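Local coordinates for protein DNA methyltransferase (Nicotiana tabacum, PDB 4ONQ) that probably methylates cytosine in DNA at carbon 5 with S-adenosylmethionine as methyl donor, its catalytic domain here holding the cofactor analogue sinefungin, at residues Pro107-Trp112 and Val167-Asn172; Asp117-Leu122 and Phe156-Cys161; Ile269-Trp274 and Gly281-Phe286; Met25-Leu30 and Pro87-Phe92. The protein carries 5 engineered substitutions. One frame throughout, in Å; residues are numbered along the deposited sequence.

Contact 1: residues Pro107-Trp112 and Val167-Asn172; sequences PLSKKW and VWVGRN
The indole of W112 lies against the backbone of G170 and R171, and W112 has the largest share of the contact. CA of G170 sits over the face of the five-membered ring, 3.7 Å from its centroid, a CH-pi contact. The backbone N of R171 follows on the same face, displaced toward the rim, while the aliphatic chain of K111 covers the opposite face. W112 has CG anti to its carbonyl carbon (chi1 -53°), a torsion that helps to swing the indole over the strand, its long axis running roughly along it. R171 approaches differently: its guanidinium meets the ring at the edge, CZ3 of W112 lying 3.7 Å from NH2 of R171, with the two planes inclined at 47°. W168 puts its CB 3.5 Å from O of W112, and its ring runs off the other way. The direct hydrogen bond is made by S109, whose OG donates to O of W168 at 2.6 Å from 30° outside the carbonyl plane. A water bonded to O of V169 reaches O of L108 weakly. V169 and G170 face a single residue of strand 173-176, a classic beta bulge in this two-stranded antiparallel hairpin.

Contact 2: residues Asp117-Leu122 and Phe156-Cys161; sequences DPRTKL and FVLDQC
R119 reaches from the loop to lay its guanidinium against C161 on the helix, and its path can be followed. From CB the chain runs extended through CG and then bends about the CG-CD bond (chi3 -62°), which brings the flat end round to D117. NE donates to OD1 of D117 at 2.9 Å in a nearly straight bond (171°), on the syn lone pair. At CZ one face receives CB of C161, 3.7 Å away. NH2 completes the side-on grip, giving OD2 of D117 a bond of 2.9 Å, while NH1 is hydrogen-bonded to O of L166. The backbone N of R119 adds a longer bond to OD1, an Asx turn, so this oxygen accepts twice. OD2 also accepts from NE1 of W168. L158 pushes CD2 to 3.4 Å from CG of D117 and meets the proline ring, CD1 of L158 lying 3.8 Å from CD of P118. The ion pair is closed within the loop, and what helix 151-164 lays against it is chiefly carbon, CB of C161 and CD2 of L158. Such surroundings would probably strengthen the attraction, while the N-H donors would favour an ionised carboxylate.

Contact 3: residues Ile269-Trp274 and Gly281-Phe286; sequences IVRSWW and GNLIHF
Two flat groups of the helix, the W274 indole and the R271 guanidinium, each turn a face to L283. CB of L283 stands over the centre of the W274 indole, 3.5 Å from the centroid of its five-membered ring, a CH-pi contact. At its edge lies G281, whose O receives a weak hydrogen bond from NE1 of W274 (3.3 Å). The R271 guanidinium has CD2 of L283 over its centre, 3.5 Å from CZ, and a water at its edge that also takes the N-H of L283. The H285 imidazole packs more loosely within the strand, CD1 of L283 over one face near the rim, and at its edge NE2 lies 4.1 Å from CB of V270. R271 folds back over the leucine, turning at chi2 (65°) and chi3, and its NH2 donates to O of L283 at 3.1 Å from well above the carbonyl plane. L283 is thus clasped by R271 and W274 of the helix. The side chain of V270 is about 7 Å from the bound sinefungin. Helix 264-276, antiparallel to strand 282-286, forms with it and strand 254-260 a beta-alpha-beta unit of the Rossmann-like core, 282-286 being an outermost strand beside 254-260.

Contact 4: residues Met25-Leu30 and Pro87-Phe92; sequences MVRRTL and PVENRF
Van der Waals contact between V26 and V88 provides the apolar part of this junction, in which two loops meet at the protein surface. The valines touch through CG1 of V26 and CG1 of V88, 4.2 Å apart, and the same methyl of V88 comes closer still to the backbone, 3.4 Å from O of V26.

A second kind of contact sets a methyl against a flat cation. CG2 of V88 lies over one face of the R28 guanidinium, 4.0 Å from NH2 of R28, and the two side chains cross at about a right angle. R28 runs extended from its backbone, with CG anti to N, and turns only at chi3 (70°), which swings the guanidinium over the valine; CD1 of L30 packs against the opposite face. F15 touches both R28 and V88.

Electrostatics come third, and between charges they act at a distance. NE of R27 is 4.4 Å from OE1 of E89, opposite charges beyond salt-bridge range. NH2 of R28 is 5.8 Å from NH2 of R91, which is paired with E66. Outside the two segments, NH2 of R28 also makes a weak hydrogen bond to O of L86.

Between these two segments, then, cohesion comes from methyl packing and a loose attraction of charges rather than from directed bonds. Such chemistry probably sets little by way of exact geometry, and solvent would probably weaken the R27-E89 attraction further.

In the fold
From the N terminus, contact 4 closes first, bringing the loop ahead of strand 39-45 against the loop that follows strand 79-84, so that three strands of the large sheet lie within its span. Contact 1 opens next, at 107-112, and contact 2 opens and closes before 167-172 is reached; contact 2 is therefore enclosed by contact 1. These two touch one another, the side chain of V167 packing on L122, and together they join the 107-122 region to helix 151-164 and strand 166-170. Contact 3 is a short local closure later in the chain, within the cofactor-binding core, about 38 Å between centres from contact 1 and from contact 2.

Contact 1: residues Pro107-Trp112 and Val167-Asn172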
# COMPACT_ATOMS: atom_id res chain seq x y z
N PRO A 107 8.44 -4.72 19.64
CA PRO A 107 9.38 -5.14 20.68
C PRO A 107 8.68 -5.72 21.91
O PRO A 107 9.18 -6.69 22.49
CB PRO A 107 10.09 -3.85 21.07
CG PRO A 107 9.97 -2.99 19.86
CD PRO A 107 8.62 -3.30 19.29
N LEU A 108 7.55 -5.15 22.29
CA LEU A 108 6.82 -5.63 23.46
C LEU A 108 6.15 -6.99 23.21
O LEU A 108 5.64 -7.63 24.13
CB LEU A 108 5.77 -4.61 23.91
CG LEU A 108 6.30 -3.25 24.38
CD1 LEU A 108 5.15 -2.37 24.84
CD2 LEU A 108 7.33 -3.43 25.49
N SER A 109 6.16 -7.42 21.97
CA SER A 109 5.54 -8.64 21.65
C SER A 109 6.43 -9.81 21.75
O SER A 109 5.97 -10.92 21.86
CB SER A 109 4.96 -8.60 20.28
OG SER A 109 3.58 -8.39 20.40
N LYS A 110 7.71 -9.54 21.77
CA LYS A 110 8.74 -10.58 21.81
C LYS A 110 8.82 -11.33 23.15
O LYS A 110 8.99 -12.54 23.16
CB LYS A 110 10.10 -9.97 21.46
CG LYS A 110 11.28 -10.85 21.78
CD LYS A 110 12.56 -10.11 21.47
CE LYS A 110 13.77 -10.88 21.96
NZ LYS A 110 15.03 -10.16 21.64
N LYS A 111 8.71 -10.63 24.24
CA LYS A 111 8.85 -11.25 25.52
C LYS A 111 7.80 -12.29 25.86
O LYS A 111 8.04 -13.18 26.63
CB LYS A 111 8.87 -10.19 26.58
CG LYS A 111 9.00 -10.73 27.95
CD LYS A 111 9.17 -9.63 28.93
CE LYS A 111 9.20 -10.15 30.35
NZ LYS A 111 10.39 -10.91 30.76
N TRP A 112 6.64 -12.17 25.26
CA TRP A 112 5.56 -13.11 25.53
C TRP A 112 5.27 -14.03 24.35
O TRP A 112 4.29 -14.77 24.36
CB TRP A 112 4.30 -12.36 25.97
CG TRP A 112 4.60 -11.46 27.12
CD1 TRP A 112 4.57 -10.09 27.12
CD2 TRP A 112 5.02 -11.85 28.43
NE1 TRP A 112 4.94 -9.61 28.35
CE2 TRP A 112 5.22 -10.67 29.18
CE3 TRP A 112 5.24 -13.09 29.05
CZ2 TRP A 112 5.62 -10.69 30.51
CZ3 TRP A 112 5.65 -13.11 30.37
CH2 TRP A 112 5.84 -11.92 31.08
N VAL A 167 -1.31 -10.98 17.82
CA VAL A 167 0.05 -10.96 18.33
C VAL A 167 0.03 -11.15 19.84
O VAL A 167 -0.94 -10.78 20.49
CB VAL A 167 0.75 -9.63 17.97
CG1 VAL A 167 0.89 -9.49 16.45
CG2 VAL A 167 -0.03 -8.45 18.54
N TRP A 168 1.08 -11.74 20.38
CA TRP A 168 1.16 -11.97 21.82
C TRP A 168 1.57 -10.71 22.55
O TRP A 168 2.54 -10.06 22.17
CB TRP A 168 2.13 -13.11 22.14
CG TRP A 168 1.71 -14.41 21.52
CD1 TRP A 168 2.05 -14.88 20.28
CD2 TRP A 168 0.86 -15.40 22.11
NE1 TRP A 168 1.46 -16.10 20.06
CE2 TRP A 168 0.73 -16.45 21.17
CE3 TRP A 168 0.18 -15.50 23.33
CZ2 TRP A 168 -0.05 -17.58 21.41
CZ3 TRP A 168 -0.58 -16.63 23.57
CH2 TRP A 168 -0.69 -17.66 22.62
N VAL A 169 0.81 -10.35 23.59
CA VAL A 169 1.10 -9.13 24.36
C VAL A 169 1.26 -9.42 25.84
O VAL A 169 1.57 -8.53 26.63
CB VAL A 169 0.00 -8.07 24.16
CG1 VAL A 169 0.01 -7.57 22.73
CG2 VAL A 169 -1.35 -8.64 24.54
N GLY A 170 1.05 -10.67 26.21
CA GLY A 170 1.24 -11.10 27.58
C GLY A 170 1.13 -12.61 27.60
O GLY A 170 0.81 -13.21 26.57
N ARG A 171 1.39 -13.22 28.74
CA ARG A 171 1.23 -14.66 28.86
C ARG A 171 -0.26 -14.99 28.82
O ARG A 171 -1.06 -14.40 29.55
CB ARG A 171 1.87 -15.19 30.15
CG ARG A 171 2.07 -16.69 30.16
CD ARG A 171 2.76 -17.14 31.44
NE ARG A 171 3.95 -16.35 31.71
CZ ARG A 171 4.82 -16.63 32.68
NH1 ARG A 171 4.64 -17.69 33.45
NH2 ARG A 171 5.88 -15.85 32.86
N ASN A 172 -0.62 -15.93 27.94
CA ASN A 172 -2.01 -16.29 27.66
C ASN A 172 -2.82 -15.19 26.97
O ASN A 172 -4.03 -15.33 26.79
CB ASN A 172 -2.75 -16.74 28.92
CG ASN A 172 -2.10 -17.93 29.59
OD1 ASN A 172 -1.49 -18.76 28.93
ND2 ASN A 172 -2.23 -18.01 30.91
O HOH W 1 3.18 -6.60 26.22

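Contact 2: residues Asp117-Leu122 and Phe156-Cys161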
# COMPACT_ATOMS: atom_id res chain seq x y z
N ASP A 117 5.15 -20.72 18.62
CA ASP A 117 4.58 -19.86 17.59
C ASP A 117 5.72 -19.43 16.67
O ASP A 117 6.51 -18.56 17.00
CB ASP A 117 3.90 -18.64 18.22
CG ASP A 117 3.07 -17.84 17.22
OD1 ASP A 117 3.45 -17.77 16.03
OD2 ASP A 117 2.03 -17.28 17.63
N PRO A 118 5.79 -20.06 15.49
CA PRO A 118 6.95 -19.90 14.59
C PRO A 118 6.90 -18.64 13.74
O PRO A 118 7.88 -18.34 13.08
CB PRO A 118 6.85 -21.13 13.69
CG PRO A 118 5.38 -21.42 13.61
CD PRO A 118 4.80 -21.01 14.95
N ARG A 119 5.78 -17.92 13.76
CA ARG A 119 5.64 -16.73 12.93
C ARG A 119 6.71 -15.68 13.21
O ARG A 119 7.02 -15.38 14.37
CB ARG A 119 4.27 -16.09 13.14
CG ARG A 119 3.10 -16.91 12.69
CD ARG A 119 1.81 -16.20 13.04
NE ARG A 119 1.67 -16.02 14.49
CZ ARG A 119 0.89 -15.11 15.05
NH1 ARG A 119 0.18 -14.28 14.30
NH2 ARG A 119 0.83 -15.02 16.37
N THR A 120 7.28 -15.13 12.14
CA THR A 120 8.16 -13.97 12.26
C THR A 120 7.63 -12.90 11.31
O THR A 120 8.17 -11.80 11.22
CB THR A 120 9.61 -14.33 11.91
OG1 THR A 120 9.66 -14.86 10.58
CG2 THR A 120 10.16 -15.36 12.88
N LYS A 121 6.56 -13.25 10.62
CA LYS A 121 5.96 -12.39 9.62
C LYS A 121 4.45 -12.44 9.77
O LYS A 121 3.88 -13.52 9.98
CB LYS A 121 6.34 -12.89 8.22
CG LYS A 121 6.79 -11.80 7.28
CD LYS A 121 8.27 -11.51 7.42
CE LYS A 121 8.69 -10.40 6.48
NZ LYS A 121 10.10 -10.02 6.67
N LEU A 122 3.81 -11.29 9.68
CA LEU A 122 2.35 -11.23 9.74
C LEU A 122 1.76 -11.48 8.35
O LEU A 122 2.43 -11.30 7.34
CB LEU A 122 1.90 -9.86 10.26
CG LEU A 122 2.22 -9.56 11.72
CD1 LEU A 122 2.35 -8.07 11.96
CD2 LEU A 122 1.15 -10.14 12.62
N PHE A 156 -4.97 -25.09 16.53
CA PHE A 156 -6.15 -24.23 16.61
C PHE A 156 -5.78 -22.74 16.81
O PHE A 156 -6.21 -21.87 16.02
CB PHE A 156 -7.11 -24.74 17.69
CG PHE A 156 -8.06 -23.70 18.19
CD1 PHE A 156 -9.15 -23.31 17.43
CD2 PHE A 156 -7.87 -23.12 19.43
CE1 PHE A 156 -10.03 -22.34 17.89
CE2 PHE A 156 -8.75 -22.15 19.90
CZ PHE A 156 -9.82 -21.76 19.13
N VAL A 157 -4.97 -22.44 17.83
CA VAL A 157 -4.62 -21.04 18.07
C VAL A 157 -3.73 -20.45 16.98
O VAL A 157 -3.87 -19.29 16.64
CB VAL A 157 -4.08 -20.71 19.52
CG1 VAL A 157 -4.18 -21.89 20.44
CG2 VAL A 157 -2.67 -20.10 19.49
N LEU A 158 -2.83 -21.25 16.41
CA LEU A 158 -1.99 -20.73 15.33
C LEU A 158 -2.82 -20.40 14.10
O LEU A 158 -2.58 -19.40 13.42
CB LEU A 158 -0.86 -21.70 14.98
CG LEU A 158 0.37 -21.59 15.88
CD1 LEU A 158 1.42 -22.57 15.42
CD2 LEU A 158 0.91 -20.16 15.86
N ASP A 159 -3.83 -21.19 13.84
CA ASP A 159 -4.72 -20.92 12.74
C ASP A 159 -5.51 -19.66 12.97
O ASP A 159 -5.65 -18.89 12.07
CB ASP A 159 -5.68 -22.09 12.43
CG ASP A 159 -4.99 -23.30 11.79
OD1 ASP A 159 -3.85 -23.21 11.37
OD2 ASP A 159 -5.60 -24.36 11.71
N GLN A 160 -6.06 -19.49 14.15
CA GLN A 160 -6.76 -18.28 14.46
C GLN A 160 -5.88 -17.05 14.42
O GLN A 160 -6.30 -16.06 13.96
CB GLN A 160 -7.49 -18.37 15.78
CG GLN A 160 -8.52 -19.46 15.88
CD GLN A 160 -9.57 -19.39 14.81
OE1 GLN A 160 -10.15 -18.39 14.57
NE2 GLN A 160 -9.80 -20.49 14.19
N CYS A 161 -4.67 -17.14 14.91
CA CYS A 161 -3.72 -16.04 14.89
C CYS A 161 -3.29 -15.59 13.52
O CYS A 161 -3.17 -14.44 13.28
CB CYS A 161 -2.50 -16.37 15.70
SG CYS A 161 -2.78 -16.48 17.44

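Contact 3: residues Ile269-Trp274 and Gly281-Phe286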
# COMPACT_ATOMS: atom_id res chain seq x y z
N ILE A 269 -8.20 13.19 6.41
CA ILE A 269 -6.92 12.66 6.86
C ILE A 269 -5.78 13.22 6.01
O ILE A 269 -4.74 13.69 6.52
CB ILE A 269 -6.90 11.11 6.82
CG1 ILE A 269 -7.63 10.53 8.03
CG2 ILE A 269 -5.48 10.58 6.79
CD1 ILE A 269 -8.05 9.09 7.85
N VAL A 270 -6.01 13.21 4.70
CA VAL A 270 -4.99 13.65 3.76
C VAL A 270 -4.77 15.16 3.84
O VAL A 270 -3.64 15.63 3.76
CB VAL A 270 -5.31 13.20 2.32
CG1 VAL A 270 -4.33 13.81 1.32
CG2 VAL A 270 -5.29 11.68 2.22
N ARG A 271 -5.85 15.91 4.01
CA ARG A 271 -5.78 17.36 4.17
C ARG A 271 -4.98 17.74 5.42
O ARG A 271 -4.08 18.59 5.37
CB ARG A 271 -7.19 17.96 4.24
CG ARG A 271 -7.24 19.45 4.55
CD ARG A 271 -6.63 20.30 3.44
NE ARG A 271 -7.29 20.10 2.15
CZ ARG A 271 -6.91 20.68 1.01
NH1 ARG A 271 -5.87 21.50 0.99
NH2 ARG A 271 -7.57 20.43 -0.11
N SER A 272 -5.30 17.09 6.54
CA SER A 272 -4.56 17.30 7.78
C SER A 272 -3.08 17.02 7.57
O SER A 272 -2.24 17.82 7.98
CB SER A 272 -5.11 16.43 8.90
OG SER A 272 -6.34 16.93 9.37
N TRP A 273 -2.77 15.91 6.91
CA TRP A 273 -1.38 15.57 6.60
C TRP A 273 -0.70 16.63 5.74
O TRP A 273 0.48 16.94 5.90
CB TRP A 273 -1.31 14.22 5.88
CG TRP A 273 0.06 13.87 5.43
CD1 TRP A 273 1.05 13.30 6.17
CD2 TRP A 273 0.61 14.05 4.11
NE1 TRP A 273 2.18 13.12 5.41
CE2 TRP A 273 1.93 13.58 4.14
CE3 TRP A 273 0.10 14.58 2.92
CZ2 TRP A 273 2.76 13.61 3.02
CZ3 TRP A 273 0.93 14.60 1.80
CH2 TRP A 273 2.24 14.12 1.86
N TRP A 274 -1.45 17.16 4.79
CA TRP A 274 -0.94 18.11 3.85
C TRP A 274 -0.52 19.34 4.55
O TRP A 274 0.51 19.90 4.27
CB TRP A 274 -1.97 18.40 2.79
CG TRP A 274 -1.50 19.21 1.63
CD1 TRP A 274 -1.56 20.57 1.47
CD2 TRP A 274 -0.92 18.74 0.41
NE1 TRP A 274 -1.07 20.94 0.29
CE2 TRP A 274 -0.67 19.90 -0.39
CE3 TRP A 274 -0.59 17.51 -0.08
CZ2 TRP A 274 -0.11 19.81 -1.63
CZ3 TRP A 274 -0.02 17.44 -1.31
CH2 TRP A 274 0.21 18.57 -2.07
N GLY A 281 2.68 23.35 -1.98
CA GLY A 281 1.94 23.03 -3.16
C GLY A 281 0.47 22.93 -2.96
O GLY A 281 -0.02 23.16 -1.92
N ASN A 282 -0.24 22.66 -4.02
CA ASN A 282 -1.67 22.62 -3.96
C ASN A 282 -2.38 21.29 -3.92
O ASN A 282 -2.20 20.50 -4.77
CB ASN A 282 -2.17 23.31 -5.18
CG ASN A 282 -2.60 24.67 -4.88
OD1 ASN A 282 -2.01 25.60 -5.30
ND2 ASN A 282 -3.63 24.78 -4.08
N LEU A 283 -3.25 21.09 -2.97
CA LEU A 283 -3.97 19.86 -2.89
C LEU A 283 -5.42 20.06 -3.31
O LEU A 283 -6.11 20.85 -2.76
CB LEU A 283 -3.85 19.31 -1.48
CG LEU A 283 -4.77 18.18 -1.11
CD1 LEU A 283 -4.52 16.93 -1.90
CD2 LEU A 283 -4.79 17.91 0.37
N ILE A 284 -5.87 19.34 -4.30
CA ILE A 284 -7.22 19.52 -4.77
C ILE A 284 -8.04 18.26 -4.69
O ILE A 284 -7.70 17.27 -5.28
CB ILE A 284 -7.22 19.99 -6.21
CG1 ILE A 284 -6.47 21.29 -6.29
CG2 ILE A 284 -8.62 20.25 -6.68
CD1 ILE A 284 -6.40 21.84 -7.67
N HIS A 285 -9.15 18.30 -3.98
CA HIS A 285 -9.97 17.11 -3.78
C HIS A 285 -11.22 17.06 -4.66
O HIS A 285 -11.93 18.05 -4.84
CB HIS A 285 -10.36 16.95 -2.31
CG HIS A 285 -9.41 16.10 -1.52
ND1 HIS A 285 -9.07 14.82 -1.90
CD2 HIS A 285 -8.73 16.36 -0.38
CE1 HIS A 285 -8.21 14.32 -1.02
NE2 HIS A 285 -7.99 15.23 -0.09
N PHE A 286 -11.48 15.87 -5.21
CA PHE A 286 -12.74 15.58 -5.87
C PHE A 286 -13.33 14.36 -5.19
O PHE A 286 -12.59 13.49 -4.72
CB PHE A 286 -12.53 15.29 -7.35
CG PHE A 286 -12.21 16.50 -8.16
CD1 PHE A 286 -13.23 17.31 -8.64
CD2 PHE A 286 -10.90 16.82 -8.46
CE1 PHE A 286 -12.94 18.43 -9.40
CE2 PHE A 286 -10.61 17.94 -9.22
CZ PHE A 286 -11.63 18.74 -9.69
O HOH W 2 -3.94 23.28 -0.99

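Contact 4: residues Met25-Leu30 and Pro87-Phe92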
# COMPACT_ATOMS: atom_id res chain seq x y z
N MET A 25 17.07 -11.59 -14.12
CA MET A 25 16.42 -10.75 -15.13
C MET A 25 15.73 -9.52 -14.55
O MET A 25 14.72 -9.64 -13.88
CB MET A 25 15.38 -11.54 -15.90
CG MET A 25 14.65 -10.72 -16.96
SD MET A 25 15.77 -10.23 -18.29
CE MET A 25 14.80 -10.39 -19.80
N VAL A 26 16.26 -8.33 -14.84
CA VAL A 26 15.80 -7.07 -14.28
C VAL A 26 15.45 -6.09 -15.39
O VAL A 26 15.34 -4.90 -15.18
CB VAL A 26 16.91 -6.46 -13.44
CG1 VAL A 26 16.37 -5.37 -12.57
CG2 VAL A 26 17.55 -7.51 -12.59
N ARG A 27 15.30 -6.59 -16.61
CA ARG A 27 15.02 -5.75 -17.76
C ARG A 27 13.52 -5.75 -18.14
O ARG A 27 12.78 -6.68 -17.82
CB ARG A 27 15.90 -6.19 -18.94
CG ARG A 27 15.76 -5.38 -20.22
CD ARG A 27 16.76 -4.24 -20.23
NE ARG A 27 18.13 -4.74 -20.23
CZ ARG A 27 18.76 -5.15 -21.32
NH1 ARG A 27 20.01 -5.59 -21.24
NH2 ARG A 27 18.15 -5.13 -22.49
N ARG A 28 13.07 -4.69 -18.79
CA ARG A 28 11.74 -4.70 -19.35
C ARG A 28 11.75 -3.78 -20.54
O ARG A 28 12.31 -2.69 -20.48
CB ARG A 28 10.70 -4.24 -18.32
CG ARG A 28 9.31 -4.10 -18.92
CD ARG A 28 8.29 -3.68 -17.89
NE ARG A 28 8.47 -2.31 -17.44
CZ ARG A 28 7.63 -1.68 -16.63
NH1 ARG A 28 6.54 -2.30 -16.20
NH2 ARG A 28 7.86 -0.42 -16.26
N THR A 29 11.09 -4.21 -21.59
CA THR A 29 10.95 -3.38 -22.74
C THR A 29 9.50 -2.94 -22.85
O THR A 29 8.60 -3.73 -23.02
CB THR A 29 11.48 -4.08 -24.00
OG1 THR A 29 12.89 -3.80 -24.13
CG2 THR A 29 10.80 -3.57 -25.23
N LEU A 30 9.29 -1.65 -22.68
CA LEU A 30 7.95 -1.11 -22.72
C LEU A 30 7.39 -1.12 -24.13
O LEU A 30 8.07 -0.69 -25.07
CB LEU A 30 7.92 0.33 -22.18
CG LEU A 30 7.46 0.52 -20.73
CD1 LEU A 30 6.28 -0.39 -20.43
CD2 LEU A 30 8.60 0.29 -19.75
N PRO A 87 10.62 3.55 -15.31
CA PRO A 87 11.90 2.86 -15.43
C PRO A 87 12.08 1.93 -14.24
O PRO A 87 11.56 2.20 -13.16
CB PRO A 87 12.92 4.00 -15.38
CG PRO A 87 12.18 5.18 -14.83
CD PRO A 87 10.77 5.01 -15.26
N VAL A 88 12.80 0.84 -14.45
CA VAL A 88 12.87 -0.24 -13.48
C VAL A 88 14.26 -0.27 -12.82
O VAL A 88 14.46 -0.87 -11.77
CB VAL A 88 12.46 -1.58 -14.16
CG1 VAL A 88 13.18 -2.78 -13.57
CG2 VAL A 88 10.95 -1.76 -14.08
N GLU A 89 15.19 0.46 -13.41
CA GLU A 89 16.56 0.47 -12.91
C GLU A 89 16.86 1.71 -12.07
O GLU A 89 16.17 2.72 -12.18
CB GLU A 89 17.55 0.34 -14.07
CG GLU A 89 17.40 -0.95 -14.85
CD GLU A 89 18.14 -0.92 -16.18
OE1 GLU A 89 18.12 -1.94 -16.89
OE2 GLU A 89 18.74 0.13 -16.50
N ASN A 90 17.89 1.60 -11.23
CA ASN A 90 18.28 2.66 -10.30
C ASN A 90 17.20 2.97 -9.27
O ASN A 90 16.96 4.13 -8.93
CB ASN A 90 18.70 3.92 -11.05
CG ASN A 90 19.81 3.66 -12.05
OD1 ASN A 90 20.78 2.97 -11.74
ND2 ASN A 90 19.67 4.21 -13.25
N ARG A 91 16.56 1.92 -8.77
CA ARG A 91 15.59 2.04 -7.69
C ARG A 91 16.33 2.00 -6.36
O ARG A 91 17.23 1.18 -6.17
CB ARG A 91 14.60 0.88 -7.73
CG ARG A 91 13.62 0.91 -8.89
CD ARG A 91 12.85 -0.40 -8.95
NE ARG A 91 11.67 -0.29 -9.79
CZ ARG A 91 10.82 -1.29 -10.03
NH1 ARG A 91 11.04 -2.48 -9.48
NH2 ARG A 91 9.76 -1.09 -10.80
N PHE A 92 15.94 2.88 -5.45
CA PHE A 92 16.50 2.86 -4.10
C PHE A 92 15.37 2.83 -3.07
O PHE A 92 14.30 3.38 -3.31
CB PHE A 92 17.45 4.05 -3.89
CG PHE A 92 16.81 5.40 -4.13
CD1 PHE A 92 16.22 6.10 -3.09
CD2 PHE A 92 16.82 5.98 -5.39
CE1 PHE A 92 15.64 7.34 -3.30
CE2 PHE A 92 16.24 7.22 -5.62
CZ PHE A 92 15.65 7.90 -4.57